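Uncharacterized protein (Pseudomonas aeruginosa PAO1, PDB 6TCB) is of unknown function but binds calcium, and is found in the crystal as an assembly of two copies. Local coordinates at residues R71-A74 against R75-R79. Residues are numbered along the deposited sequence; the frame is centred on the assembly and turned at random. Where two conformers were deposited one is given.
Sequences RATA and RARAR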
loop_
_atom_site.group_PDB
_atom_site.type_symbol
_atom_site.label_atom_id
_atom_site.label_comp_id
_atom_site.label_asym_id
_atom_site.label_seq_id
_atom_site.Cartn_x
_atom_site.Cartn_y
_atom_site.Cartn_z
ATOM N N ARG A 71 9.257 -3.061 -3.420
ATOM C CA ARG A 71 9.687 -1.695 -3.125
ATOM C C ARG A 71 10.995 -1.363 -3.829
ATOM O O ARG A 71 11.141 -0.273 -4.395
ATOM C CB ARG A 71 9.799 -1.495 -1.610
ATOM C CG ARG A 71 10.346 -0.122 -1.240
ATOM C CD ARG A 71 10.220 0.204 0.246
ATOM N NE ARG A 71 10.818 -0.831 1.083
ATOM C CZ ARG A 71 10.788 -0.850 2.414
ATOM N NH1 ARG A 71 10.188 0.113 3.101
ATOM N NH2 ARG A 71 11.355 -1.860 3.052
ATOM N N ALA A 72 11.958 -2.283 -3.824
ATOM C CA ALA A 72 13.191 -2.027 -4.559
ATOM C C ALA A 72 12.900 -1.813 -6.039
ATOM O O ALA A 72 13.494 -0.938 -6.683
ATOM C CB ALA A 72 14.180 -3.177 -4.365
ATOM N N THR A 73 11.980 -2.606 -6.596
ATOM C CA THR A 73 11.598 -2.459 -7.997
ATOM C C THR A 73 11.018 -1.072 -8.255
ATOM O O THR A 73 11.314 -0.450 -9.285
ATOM C CB THR A 73 10.612 -3.575 -8.374
ATOM O OG1 THR A 73 11.209 -4.870 -8.137
ATOM C CG2 THR A 73 10.203 -3.506 -9.845
ATOM N N ALA A 74 10.209 -0.557 -7.320
ATOM C CA ALA A 74 9.593 0.751 -7.511
ATOM C C ALA A 74 10.634 1.854 -7.597
ATOM O O ALA A 74 10.432 2.845 -8.307
ATOM C CB ALA A 74 8.623 1.035 -6.366
ATOM N N ARG A 75 11.743 1.719 -6.864
ATOM C CA ARG A 75 12.804 2.724 -6.942
ATOM C C ARG A 75 13.373 2.793 -8.353
ATOM O O ARG A 75 13.586 3.881 -8.903
ATOM C CB ARG A 75 13.905 2.403 -5.924
ATOM C CG ARG A 75 13.417 2.415 -4.484
ATOM C CD ARG A 75 14.543 2.196 -3.490
ATOM N NE ARG A 75 14.049 2.221 -2.116
ATOM C CZ ARG A 75 14.057 1.186 -1.280
ATOM N NH1 ARG A 75 14.541 0.004 -1.651
ATOM N NH2 ARG A 75 13.583 1.346 -0.050
ATOM N N ALA A 76 13.600 1.639 -8.964
ATOM C CA ALA A 76 14.098 1.610 -10.333
ATOM C C ALA A 76 13.049 2.098 -11.320
ATOM O O ALA A 76 13.366 2.841 -12.254
ATOM C CB ALA A 76 14.527 0.186 -10.693
ATOM N N ARG A 77 11.798 1.669 -11.145
ATOM C CA ARG A 77 10.711 2.151 -11.986
ATOM C C ARG A 77 10.630 3.671 -11.962
ATOM O O ARG A 77 10.393 4.301 -12.997
ATOM C CB ARG A 77 9.396 1.540 -11.490
ATOM C CG ARG A 77 9.232 0.053 -11.765
ATOM C CD ARG A 77 8.061 -0.537 -11.025
ATOM N NE ARG A 77 6.800 0.134 -11.330
ATOM C CZ ARG A 77 6.004 -0.169 -12.350
ATOM N NH1 ARG A 77 6.338 -1.126 -13.202
ATOM N NH2 ARG A 77 4.868 0.493 -12.515
ATOM N N ALA A 78 10.822 4.280 -10.789
ATOM C CA ALA A 78 10.713 5.730 -10.703
ATOM C C ALA A 78 11.802 6.405 -11.524
ATOM O O ALA A 78 11.533 7.374 -12.245
ATOM C CB ALA A 78 10.764 6.192 -9.248
ATOM N N ARG A 79 13.038 5.922 -11.424
ATOM C CA ARG A 79 14.107 6.515 -12.220
ATOM C C ARG A 79 13.823 6.364 -13.709
ATOM O O ARG A 79 14.075 7.291 -14.493
ATOM C CB ARG A 79 15.441 5.866 -11.853
ATOM C CG ARG A 79 15.891 6.115 -10.415
ATOM C CD ARG A 79 15.874 7.599 -10.080
ATOM N NE ARG A 79 16.639 7.914 -8.878
ATOM C CZ ARG A 79 16.746 9.133 -8.359
ATOM N NH1 ARG A 79 16.131 10.159 -8.933
ATOM N NH2 ARG A 79 17.467 9.327 -7.263
#
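Arg71 to Ala74 and Arg75 to Arg79 are consecutive turns of one alpha-helix, joined by i to i+4 backbone hydrogen bonds. Arg77 N reaches Thr73 O at 2.9 Å. Ala78 N binds Ala74 O at the same length, 2.9 Å. Arg75 N to Arg71 O is longer, at 3.2 Å, and Ala76 N to Ala72 O is weak at 3.4 Å. The side chains of Arg71 and Arg75 run alongside each other toward the start of the helix. Arg71 CG rests on a face of the Arg75 guanidinium, near its periphery, and Arg71 CD comes within 3.6 Å of Arg75 NH2. The two guanidinium planes are 22° apart, with Arg71 NE 3.7 Å from Arg75 NH2, so two like charges lie close together. Arg71 NH2 also forms a salt bridge with Asp68, a calcium-binding residue in a structure of this protein, which may offset part of its charge, and hydrogen-bonds Cys65 O of the second subunit. The segments belong to helix 67-82, which follows the three-stranded antiparallel sheet and starts near the calcium site. Thr73 CG2 lies anti to the backbone N, which turns the methyl to Arg77 CD at 3.8 Å. Thr73 OG1 instead hydrogen-bonds Ala69 O one turn back and Leu94 N. The Arg77 chain bends at chi3 (57°) and passes Thr73 at a slant; its guanidinium is held by a salt bridge to Asp57, a hydrogen bond to Pro91 O and a cation-pi contact with Trp25, which also packs on Thr73 and Ala74.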